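Local coordinates for sister chromatid cohesion protein (PDB 5T8V) that probably serves as a cohesin loader that acts at chromatin, here as the C-terminal part of Scc2, a long alpha-helical HEAT-repeat protein, at residues E940-K951 with L989-F1000; V1008-V1016 with C1035-N1046. All blocks are in the same frame, centred on the assembly; numbering follows the deposited sequence.

In the fold
Both contacts lie near one bend of the helical chain, on the same side of its centre and roughly 64 to 72 Å from it, with about 14 Å between their own centres. They follow one another in series: contact 1 joins helix 940-960 to the irregular linker behind helix 969-986, and contact 2 then pairs helix 1009-1016 with helix 1026-1042. Side chains of both also reach helix 969-986, for instance Val-946 on Ala-983 and Met-1012 on Val-980. The two touch directly where Leu-950 CD2 packs 3.9 Å from Ile-1015 CD1, consistent with a shared apolar layer between neighbouring helices of the solenoid.

Contact 1 of 2, residues E940-K951 with L989-F1000; sequences EPLARLVISSLK and LDSHHEMFKEHF
This is a buried helix-to-loop packing contact in the HEAT-repeat solenoid: the first turns of helix 940-960 lie against the irregular linker between helix 969-986 and helix 1009-1016. The linker brings two phenylalanines, a methionine and a histidine against one flank of the helix, and Ile-947 sits in the middle of them. Its chi1 of -67° sets CG1 anti to the carbonyl carbon and CG2 anti to the backbone N, which aims the CG1 branch chiefly at Phe-996 and CG2 at His-999 and Phe-1000. CD1, at the end of the CG1 branch, rests over a face of Phe-996, 4.2 Å from the ring centroid, a CH-pi contact; CG2 lies over a face of the His-999 ring in another. Val-946 reaches Phe-996 with CG1 in the ring plane at the edge, 3.7 Å from CE2. One turn earlier, Ala-943 CB fits between Met-995 CG at 3.7 Å and Leu-989 CD1 at 3.8 Å. Behind this layer Leu-942 and Leu-989 both pack on Trp-930 of helix 919-935, while Phe-1000 continues onto Leu-1011 and Ile-1015. Farther along the helix, Leu-950 CB packs 3.7 Å from Phe-1000 CZ. Lys-951 bends at chi2 and lays CE over a face of the Phe-1000 ring, with NZ making a cation-pi contact on that face, 4.5 Å from the centroid. The same ammonium group donates a hydrogen bond to the linker backbone, Lys-951 NZ to His-999 O at 2.6 Å, approaching from above the carbonyl plane, 41° out of it.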
loop_
_atom_site.group_PDB
_atom_site.type_symbol
_atom_site.label_atom_id
_atom_site.label_comp_id
_atom_site.label_asym_id
_atom_site.label_seq_id
_atom_site.Cartn_x
_atom_site.Cartn_y
_atom_site.Cartn_z
ATOM N N GLU A 940 -23.447 -63.191 22.278
ATOM C CA GLU A 940 -24.836 -63.633 22.215
ATOM C C GLU A 940 -25.842 -62.492 22.302
ATOM O O GLU A 940 -26.888 -62.590 21.639
ATOM C CB GLU A 940 -25.094 -64.665 23.320
ATOM C CG GLU A 940 -26.499 -65.268 23.299
ATOM C CD GLU A 940 -27.523 -64.432 24.054
ATOM O OE1 GLU A 940 -27.134 -63.716 25.000
ATOM O OE2 GLU A 940 -28.721 -64.494 23.697
ATOM N N PRO A 941 -25.636 -61.426 23.085
ATOM C CA PRO A 941 -26.639 -60.344 23.077
ATOM C C PRO A 941 -26.822 -59.707 21.710
ATOM O O PRO A 941 -27.963 -59.463 21.288
ATOM C CB PRO A 941 -26.096 -59.346 24.113
ATOM C CG PRO A 941 -24.696 -59.767 24.390
ATOM C CD PRO A 941 -24.636 -61.226 24.148
ATOM N N LEU A 942 -25.729 -59.434 20.997
ATOM C CA LEU A 942 -25.844 -58.902 19.644
ATOM C C LEU A 942 -26.588 -59.873 18.737
ATOM O O LEU A 942 -27.551 -59.497 18.060
ATOM C CB LEU A 942 -24.455 -58.595 19.083
ATOM C CG LEU A 942 -23.751 -57.363 19.655
ATOM C CD1 LEU A 942 -22.313 -57.295 19.161
ATOM C CD2 LEU A 942 -24.499 -56.096 19.282
ATOM N N ALA A 943 -26.152 -61.134 18.711
ATOM C CA ALA A 943 -26.835 -62.138 17.902
ATOM C C ALA A 943 -28.323 -62.180 18.224
ATOM O O ALA A 943 -29.158 -62.337 17.327
ATOM C CB ALA A 943 -26.201 -63.511 18.126
ATOM N N ARG A 944 -28.673 -62.036 19.502
ATOM C CA ARG A 944 -30.075 -62.020 19.898
ATOM C C ARG A 944 -30.792 -60.814 19.309
ATOM O O ARG A 944 -31.932 -60.923 18.843
ATOM C CB ARG A 944 -30.178 -62.021 21.423
ATOM C CG ARG A 944 -31.599 -62.070 21.969
ATOM C CD ARG A 944 -31.605 -62.000 23.491
ATOM N NE ARG A 944 -31.007 -60.760 23.982
ATOM C CZ ARG A 944 -30.812 -60.475 25.266
ATOM N NH1 ARG A 944 -31.164 -61.342 26.205
ATOM N NH2 ARG A 944 -30.262 -59.319 25.611
ATOM N N LEU A 945 -30.137 -59.651 19.318
ATOM C CA LEU A 945 -30.730 -58.463 18.714
ATOM C C LEU A 945 -30.991 -58.677 17.226
ATOM O O LEU A 945 -32.100 -58.426 16.731
ATOM C CB LEU A 945 -29.808 -57.265 18.941
ATOM C CG LEU A 945 -30.209 -55.931 18.314
ATOM C CD1 LEU A 945 -31.607 -55.519 18.746
ATOM C CD2 LEU A 945 -29.187 -54.871 18.693
ATOM N N VAL A 946 -29.979 -59.155 16.499
ATOM C CA VAL A 946 -30.126 -59.389 15.063
ATOM C C VAL A 946 -31.248 -60.387 14.802
ATOM O O VAL A 946 -32.106 -60.173 13.936
ATOM C CB VAL A 946 -28.792 -59.873 14.464
ATOM C CG1 VAL A 946 -28.925 -60.121 12.964
ATOM C CG2 VAL A 946 -27.680 -58.865 14.741
ATOM N N ILE A 947 -31.259 -61.492 15.550
ATOM C CA ILE A 947 -32.244 -62.546 15.321
ATOM C C ILE A 947 -33.649 -62.024 15.589
ATOM O O ILE A 947 -34.579 -62.268 14.812
ATOM C CB ILE A 947 -31.922 -63.777 16.186
ATOM C CG1 ILE A 947 -30.611 -64.418 15.717
ATOM C CG2 ILE A 947 -33.057 -64.804 16.119
ATOM C CD1 ILE A 947 -30.060 -65.472 16.659
ATOM N N SER A 948 -33.830 -61.303 16.697
ATOM C CA SER A 948 -35.144 -60.750 17.000
ATOM C C SER A 948 -35.595 -59.791 15.906
ATOM O O SER A 948 -36.765 -59.800 15.506
ATOM C CB SER A 948 -35.123 -60.049 18.360
ATOM O OG SER A 948 -34.156 -59.013 18.392
ATOM N N SER A 949 -34.677 -58.965 15.399
ATOM C CA SER A 949 -35.035 -58.034 14.333
ATOM C C SER A 949 -35.469 -58.780 13.074
ATOM O O SER A 949 -36.493 -58.451 12.465
ATOM C CB SER A 949 -33.858 -57.107 14.037
ATOM O OG SER A 949 -33.539 -56.318 15.169
ATOM N N LEU A 950 -34.700 -59.794 12.672
ATOM C CA LEU A 950 -35.048 -60.562 11.479
ATOM C C LEU A 950 -36.395 -61.258 11.647
ATOM O O LEU A 950 -37.268 -61.178 10.769
ATOM C CB LEU A 950 -33.944 -61.578 11.182
ATOM C CG LEU A 950 -32.595 -60.972 10.786
ATOM C CD1 LEU A 950 -31.482 -62.005 10.881
ATOM C CD2 LEU A 950 -32.666 -60.394 9.381
ATOM N N LYS A 951 -36.577 -61.957 12.769
ATOM C CA LYS A 951 -37.876 -62.540 13.086
ATOM C C LYS A 951 -38.977 -61.507 12.905
ATOM O O LYS A 951 -39.994 -61.771 12.255
ATOM C CB LYS A 951 -37.877 -63.083 14.518
ATOM C CG LYS A 951 -37.016 -64.325 14.731
ATOM C CD LYS A 951 -37.686 -65.574 14.177
ATOM C CE LYS A 951 -36.718 -66.745 14.109
ATOM N NZ LYS A 951 -37.256 -67.875 13.299
ATOM N N LEU A 989 -21.302 -61.318 12.570
ATOM C CA LEU A 989 -21.260 -62.488 13.444
ATOM C C LEU A 989 -21.128 -63.780 12.644
ATOM O O LEU A 989 -21.869 -64.741 12.845
ATOM C CB LEU A 989 -22.507 -62.512 14.322
ATOM C CG LEU A 989 -22.699 -61.298 15.236
ATOM C CD1 LEU A 989 -24.076 -61.321 15.876
ATOM C CD2 LEU A 989 -21.616 -61.250 16.307
ATOM N N ASP A 990 -20.166 -63.808 11.721
ATOM C CA ASP A 990 -19.957 -65.003 10.911
ATOM C C ASP A 990 -19.422 -66.159 11.742
ATOM O O ASP A 990 -19.652 -67.325 11.402
ATOM C CB ASP A 990 -19.002 -64.696 9.758
ATOM C CG ASP A 990 -19.542 -63.634 8.820
ATOM O OD1 ASP A 990 -20.765 -63.378 8.851
ATOM O OD2 ASP A 990 -18.745 -63.058 8.050
ATOM N N SER A 991 -18.707 -65.864 12.831
ATOM C CA SER A 991 -18.197 -66.921 13.694
ATOM C C SER A 991 -19.313 -67.633 14.448
ATOM O O SER A 991 -19.137 -68.791 14.841
ATOM C CB SER A 991 -17.180 -66.347 14.683
ATOM O OG SER A 991 -17.784 -65.400 15.543
ATOM N N HIS A 992 -20.447 -66.973 14.656
ATOM C CA HIS A 992 -21.604 -67.579 15.317
ATOM C C HIS A 992 -22.608 -68.097 14.296
ATOM O O HIS A 992 -23.813 -67.874 14.402
ATOM C CB HIS A 992 -22.255 -66.574 16.258
ATOM C CG HIS A 992 -21.329 -66.051 17.310
ATOM N ND1 HIS A 992 -20.344 -65.126 17.040
ATOM C CD2 HIS A 992 -21.230 -66.331 18.631
ATOM C CE1 HIS A 992 -19.679 -64.856 18.149
ATOM N NE2 HIS A 992 -20.198 -65.573 19.129
ATOM N N HIS A 993 -22.107 -68.809 13.284
ATOM C CA HIS A 993 -22.976 -69.378 12.263
ATOM C C HIS A 993 -23.917 -70.438 12.817
ATOM O O HIS A 993 -24.810 -70.886 12.089
ATOM C CB HIS A 993 -22.136 -69.977 11.132
ATOM C CG HIS A 993 -21.189 -71.047 11.576
ATOM N ND1 HIS A 993 -20.005 -70.774 12.226
ATOM C CD2 HIS A 993 -21.249 -72.394 11.454
ATOM C CE1 HIS A 993 -19.378 -71.907 12.490
ATOM N NE2 HIS A 993 -20.113 -72.906 12.032
ATOM N N GLU A 994 -23.744 -70.850 14.072
ATOM C CA GLU A 994 -24.632 -71.823 14.693
ATOM C C GLU A 994 -25.708 -71.182 15.555
ATOM O O GLU A 994 -26.811 -71.730 15.658
ATOM C CB GLU A 994 -23.822 -72.804 15.549
ATOM C CG GLU A 994 -24.339 -74.235 15.507
ATOM C CD GLU A 994 -24.224 -74.855 14.127
ATOM O OE1 GLU A 994 -23.365 -74.404 13.341
ATOM O OE2 GLU A 994 -24.997 -75.789 13.827
ATOM N N MET A 995 -25.419 -70.033 16.172
ATOM C CA MET A 995 -26.429 -69.331 16.957
ATOM C C MET A 995 -27.633 -68.936 16.116
ATOM O O MET A 995 -28.728 -68.761 16.663
ATOM C CB MET A 995 -25.812 -68.087 17.604
ATOM C CG MET A 995 -26.802 -67.189 18.345
ATOM S SD MET A 995 -27.646 -68.019 19.708
ATOM C CE MET A 995 -28.775 -66.733 20.241
ATOM N N PHE A 996 -27.460 -68.792 14.802
ATOM C CA PHE A 996 -28.548 -68.369 13.930
ATOM C C PHE A 996 -29.342 -69.537 13.361
ATOM O O PHE A 996 -30.533 -69.378 13.068
ATOM C CB PHE A 996 -27.997 -67.520 12.780
ATOM C CG PHE A 996 -27.648 -66.113 13.182
ATOM C CD1 PHE A 996 -26.435 -65.832 13.791
ATOM C CD2 PHE A 996 -28.532 -65.073 12.950
ATOM C CE1 PHE A 996 -26.114 -64.541 14.161
ATOM C CE2 PHE A 996 -28.216 -63.780 13.318
ATOM C CZ PHE A 996 -27.005 -63.514 13.924
ATOM N N LYS A 997 -28.724 -70.708 13.197
ATOM C CA LYS A 997 -29.453 -71.838 12.633
ATOM C C LYS A 997 -30.507 -72.364 13.599
ATOM O O LYS A 997 -31.498 -72.963 13.166
ATOM C CB LYS A 997 -28.490 -72.960 12.247
ATOM C CG LYS A 997 -29.121 -73.994 11.323
ATOM C CD LYS A 997 -28.302 -75.270 11.230
ATOM C CE LYS A 997 -28.999 -76.296 10.347
ATOM N NZ LYS A 997 -28.267 -77.587 10.284
ATOM N N GLU A 998 -30.317 -72.151 14.904
ATOM C CA GLU A 998 -31.288 -72.641 15.878
ATOM C C GLU A 998 -32.640 -71.961 15.712
ATOM O O GLU A 998 -33.675 -72.551 16.045
ATOM C CB GLU A 998 -30.762 -72.429 17.299
ATOM C CG GLU A 998 -29.371 -73.000 17.553
ATOM C CD GLU A 998 -29.251 -74.460 17.157
ATOM O OE1 GLU A 998 -28.929 -74.735 15.982
ATOM O OE2 GLU A 998 -29.486 -75.333 18.019
ATOM N N HIS A 999 -32.655 -70.729 15.202
ATOM C CA HIS A 999 -33.891 -69.976 15.020
ATOM C C HIS A 999 -34.367 -69.947 13.576
ATOM O O HIS A 999 -35.569 -69.797 13.335
ATOM C CB HIS A 999 -33.710 -68.537 15.513
ATOM C CG HIS A 999 -33.198 -68.441 16.917
ATOM N ND1 HIS A 999 -31.896 -68.740 17.256
ATOM C CD2 HIS A 999 -33.814 -68.082 18.068
ATOM C CE1 HIS A 999 -31.732 -68.568 18.555
ATOM N NE2 HIS A 999 -32.880 -68.169 19.072
ATOM N N PHE A 1000 -33.454 -70.079 12.613
ATOM C CA PHE A 1000 -33.790 -70.164 11.194
ATOM C C PHE A 1000 -33.402 -71.554 10.707
ATOM O O PHE A 1000 -32.290 -71.748 10.195
ATOM C CB PHE A 1000 -33.064 -69.078 10.396
ATOM C CG PHE A 1000 -33.265 -67.693 10.944
ATOM C CD1 PHE A 1000 -34.320 -66.909 10.512
ATOM C CD2 PHE A 1000 -32.402 -67.180 11.897
ATOM C CE1 PHE A 1000 -34.507 -65.636 11.019
ATOM C CE2 PHE A 1000 -32.583 -65.909 12.408
ATOM C CZ PHE A 1000 -33.636 -65.136 11.969
#

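Contact 2 of 2, residues V1008-V1016 with C1035-N1046; sequences VSKLMVDIV and CVGLVCQSSPRN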
loop_
_atom_site.group_PDB
_atom_site.type_symbol
_atom_site.label_atom_id
_atom_site.label_comp_id
_atom_site.label_asym_id
_atom_site.label_seq_id
_atom_site.Cartn_x
_atom_site.Cartn_y
_atom_site.Cartn_z
ATOM N N VAL A 1008 -24.619 -65.459 7.341
ATOM C CA VAL A 1008 -25.330 -64.471 8.150
ATOM C C VAL A 1008 -25.566 -63.224 7.307
ATOM O O VAL A 1008 -26.712 -62.806 7.109
ATOM C CB VAL A 1008 -24.569 -64.131 9.446
ATOM C CG1 VAL A 1008 -25.422 -63.244 10.343
ATOM C CG2 VAL A 1008 -24.165 -65.405 10.179
ATOM N N SER A 1009 -24.483 -62.615 6.816
ATOM C CA SER A 1009 -24.600 -61.534 5.844
ATOM C C SER A 1009 -25.621 -61.886 4.769
ATOM O O SER A 1009 -26.578 -61.140 4.526
ATOM C CB SER A 1009 -23.234 -61.258 5.214
ATOM O OG SER A 1009 -22.195 -61.376 6.171
ATOM N N LYS A 1010 -25.434 -63.040 4.125
ATOM C CA LYS A 1010 -26.372 -63.482 3.103
ATOM C C LYS A 1010 -27.736 -63.812 3.691
ATOM O O LYS A 1010 -28.743 -63.745 2.981
ATOM C CB LYS A 1010 -25.812 -64.697 2.365
ATOM C CG LYS A 1010 -26.826 -65.384 1.470
ATOM C CD LYS A 1010 -26.156 -66.219 0.398
ATOM C CE LYS A 1010 -27.178 -67.023 -0.385
ATOM N NZ LYS A 1010 -26.603 -67.596 -1.632
ATOM N N LEU A 1011 -27.796 -64.184 4.970
ATOM C CA LEU A 1011 -29.091 -64.409 5.605
ATOM C C LEU A 1011 -29.856 -63.099 5.743
ATOM O O LEU A 1011 -31.036 -63.011 5.376
ATOM C CB LEU A 1011 -28.897 -65.077 6.969
ATOM C CG LEU A 1011 -30.153 -65.340 7.805
ATOM C CD1 LEU A 1011 -31.176 -66.154 7.027
ATOM C CD2 LEU A 1011 -29.786 -66.049 9.101
ATOM N N MET A 1012 -29.189 -62.063 6.254
ATOM C CA MET A 1012 -29.813 -60.749 6.359
ATOM C C MET A 1012 -30.255 -60.249 4.988
ATOM O O MET A 1012 -31.415 -59.854 4.798
ATOM C CB MET A 1012 -28.837 -59.769 7.014
ATOM C CG MET A 1012 -28.373 -60.214 8.399
ATOM S SD MET A 1012 -27.288 -59.045 9.245
ATOM C CE MET A 1012 -25.768 -59.246 8.327
ATOM N N VAL A 1013 -29.346 -60.275 4.012
ATOM C CA VAL A 1013 -29.690 -59.829 2.664
ATOM C C VAL A 1013 -30.886 -60.611 2.134
ATOM O O VAL A 1013 -31.851 -60.035 1.619
ATOM C CB VAL A 1013 -28.472 -59.960 1.730
ATOM C CG1 VAL A 1013 -28.857 -59.640 0.286
ATOM C CG2 VAL A 1013 -27.348 -59.042 2.193
ATOM N N ASP A 1014 -30.840 -61.939 2.261
ATOM C CA ASP A 1014 -31.902 -62.783 1.723
ATOM C C ASP A 1014 -33.243 -62.501 2.386
ATOM O O ASP A 1014 -34.293 -62.654 1.749
ATOM C CB ASP A 1014 -31.537 -64.258 1.889
ATOM C CG ASP A 1014 -30.475 -64.710 0.905
ATOM O OD1 ASP A 1014 -29.735 -63.847 0.388
ATOM O OD2 ASP A 1014 -30.379 -65.931 0.651
ATOM N N ILE A 1015 -33.238 -62.101 3.659
ATOM C CA ILE A 1015 -34.500 -61.823 4.333
ATOM C C ILE A 1015 -35.023 -60.431 3.985
ATOM O O ILE A 1015 -36.241 -60.219 3.943
ATOM C CB ILE A 1015 -34.341 -61.998 5.855
ATOM C CG1 ILE A 1015 -34.051 -63.467 6.184
ATOM C CG2 ILE A 1015 -35.603 -61.533 6.594
ATOM C CD1 ILE A 1015 -33.716 -63.729 7.638
ATOM N N VAL A 1016 -34.140 -59.468 3.720
ATOM C CA VAL A 1016 -34.580 -58.080 3.575
ATOM C C VAL A 1016 -34.860 -57.714 2.121
ATOM O O VAL A 1016 -35.811 -56.981 1.836
ATOM C CB VAL A 1016 -33.536 -57.132 4.197
ATOM C CG1 VAL A 1016 -33.976 -55.677 4.041
ATOM C CG2 VAL A 1016 -33.329 -57.463 5.665
ATOM N N CYS A 1035 -30.900 -50.990 4.270
ATOM C CA CYS A 1035 -30.379 -52.117 5.035
ATOM C C CYS A 1035 -29.399 -52.940 4.205
ATOM O O CYS A 1035 -28.237 -53.121 4.588
ATOM C CB CYS A 1035 -31.541 -52.982 5.523
ATOM S SG CYS A 1035 -31.054 -54.554 6.258
ATOM N N VAL A 1036 -29.851 -53.450 3.056
ATOM C CA VAL A 1036 -28.977 -54.285 2.233
ATOM C C VAL A 1036 -27.719 -53.527 1.830
ATOM O O VAL A 1036 -26.650 -54.130 1.667
ATOM C CB VAL A 1036 -29.733 -54.808 0.995
ATOM C CG1 VAL A 1036 -30.222 -53.662 0.147
ATOM C CG2 VAL A 1036 -28.847 -55.736 0.176
ATOM N N GLY A 1037 -27.818 -52.210 1.647
ATOM C CA GLY A 1037 -26.631 -51.430 1.328
ATOM C C GLY A 1037 -25.640 -51.401 2.477
ATOM O O GLY A 1037 -24.438 -51.625 2.287
ATOM N N LEU A 1038 -26.133 -51.123 3.689
ATOM C CA LEU A 1038 -25.272 -51.143 4.868
ATOM C C LEU A 1038 -24.617 -52.506 5.048
ATOM O O LEU A 1038 -23.448 -52.595 5.439
ATOM C CB LEU A 1038 -26.084 -50.776 6.111
ATOM C CG LEU A 1038 -26.637 -49.353 6.170
ATOM C CD1 LEU A 1038 -27.874 -49.300 7.052
ATOM C CD2 LEU A 1038 -25.575 -48.401 6.685
ATOM N N VAL A 1039 -25.356 -53.581 4.774
ATOM C CA VAL A 1039 -24.791 -54.921 4.907
ATOM C C VAL A 1039 -23.706 -55.145 3.862
ATOM O O VAL A 1039 -22.600 -55.600 4.177
ATOM C CB VAL A 1039 -25.900 -55.982 4.802
ATOM C CG1 VAL A 1039 -25.308 -57.389 4.793
ATOM C CG2 VAL A 1039 -26.889 -55.828 5.950
ATOM N N CYS A 1040 -24.007 -54.825 2.602
ATOM C CA CYS A 1040 -23.087 -55.140 1.514
ATOM C C CYS A 1040 -21.796 -54.339 1.621
ATOM O O CYS A 1040 -20.716 -54.853 1.309
ATOM C CB CYS A 1040 -23.760 -54.884 0.168
ATOM S SG CYS A 1040 -25.108 -56.017 -0.213
ATOM N N GLN A 1041 -21.880 -53.077 2.057
ATOM C CA GLN A 1041 -20.681 -52.245 2.078
ATOM C C GLN A 1041 -19.592 -52.849 2.956
ATOM O O GLN A 1041 -18.403 -52.612 2.716
ATOM C CB GLN A 1041 -21.025 -50.828 2.543
ATOM C CG GLN A 1041 -21.118 -50.646 4.048
ATOM C CD GLN A 1041 -21.401 -49.213 4.434
ATOM O OE1 GLN A 1041 -20.667 -48.616 5.219
ATOM N NE2 GLN A 1041 -22.468 -48.648 3.878
ATOM N N SER A 1042 -19.971 -53.633 3.967
ATOM C CA SER A 1042 -19.011 -54.310 4.828
ATOM C C SER A 1042 -18.865 -55.794 4.509
ATOM O O SER A 1042 -17.964 -56.441 5.054
ATOM C CB SER A 1042 -19.409 -54.146 6.298
ATOM O OG SER A 1042 -19.257 -52.799 6.714
ATOM N N SER A 1043 -19.723 -56.343 3.654
ATOM C CA SER A 1043 -19.599 -57.716 3.164
ATOM C C SER A 1043 -19.752 -57.681 1.649
ATOM O O SER A 1043 -20.765 -58.129 1.099
ATOM C CB SER A 1043 -20.637 -58.636 3.809
ATOM O OG SER A 1043 -20.414 -58.755 5.204
ATOM N N PRO A 1044 -18.753 -57.149 0.942
ATOM C CA PRO A 1044 -18.935 -56.866 -0.492
ATOM C C PRO A 1044 -19.313 -58.074 -1.329
ATOM O O PRO A 1044 -19.898 -57.897 -2.404
ATOM C CB PRO A 1044 -17.571 -56.301 -0.913
ATOM C CG PRO A 1044 -16.965 -55.784 0.348
ATOM C CD PRO A 1044 -17.433 -56.707 1.426
ATOM N N ARG A 1045 -19.001 -59.295 -0.889
ATOM C CA ARG A 1045 -19.325 -60.463 -1.699
ATOM C C ARG A 1045 -20.823 -60.605 -1.931
ATOM O O ARG A 1045 -21.231 -61.274 -2.887
ATOM C CB ARG A 1045 -18.771 -61.730 -1.050
ATOM C CG ARG A 1045 -17.254 -61.849 -1.152
ATOM C CD ARG A 1045 -16.812 -63.266 -1.488
ATOM N NE ARG A 1045 -17.388 -63.739 -2.746
ATOM C CZ ARG A 1045 -16.920 -63.436 -3.954
ATOM N NH1 ARG A 1045 -15.862 -62.647 -4.091
ATOM N NH2 ARG A 1045 -17.518 -63.921 -5.036
ATOM N N ASN A 1046 -21.654 -59.989 -1.088
ATOM C CA ASN A 1046 -23.093 -60.018 -1.315
ATOM C C ASN A 1046 -23.505 -59.157 -2.502
ATOM O O ASN A 1046 -24.561 -59.406 -3.090
ATOM C CB ASN A 1046 -23.836 -59.558 -0.060
ATOM C CG ASN A 1046 -23.877 -60.626 1.016
ATOM O OD1 ASN A 1046 -23.348 -60.442 2.112
ATOM N ND2 ASN A 1046 -24.510 -61.753 0.707
#
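Helix 1009-1016 and the segment 1035-1042 of helix 1026-1042 run nearly antiparallel, their axes 9.6 Å apart at closest approach with a signed crossing angle of -159°. The backbones come nearest at Val-1013 and Val-1036, whose CA atoms are 5.6 Å apart. Val-1013 sends its two methyls to different partners: with chi1 at 174°, CG1 stands anti to the backbone N and meets Val-1036 CG2 at 3.9 Å, while CG2, anti to the carbonyl carbon, packs 3.7 Å from Val-1039 CG1. Met-1012 bends at chi3 and brings CE to that same Val-1039 methyl. At the C-terminal end of the shorter helix both methyls of Val-1016 straddle Cys-1035 SG, CG2 being 3.7 Å from the sulfur. Valines, a methionine and a cysteine line this face of two consecutive antiparallel helices in the HEAT-repeat solenoid, and helix 969-986 adds to the same core through Val-980 against Met-1012 and Ser-977 against Cys-1035. The other end is more polar. Asn-1046, in the turn after the longer helix, runs antiparallel to the Val-1013 side chain, its CG 4.0 Å from Val-1013 CG2; OD1 approaches Ser-1009 CB to 3.2 Å, and ND2 lies beside Lys-1010 CA. Were this asparagine an alanine, the amide would be gone, and a gap would probably open beside Val-1013 CG2 and the first turn of helix 1009-1016. Ser-1009 OG has two hydrogen-bond acceptors for its single proton, Asn-988 OD1, the stronger partner, and Ser-1007 O, and Ser-1043 OG stands 3.3 Å from Ser-1009 OG.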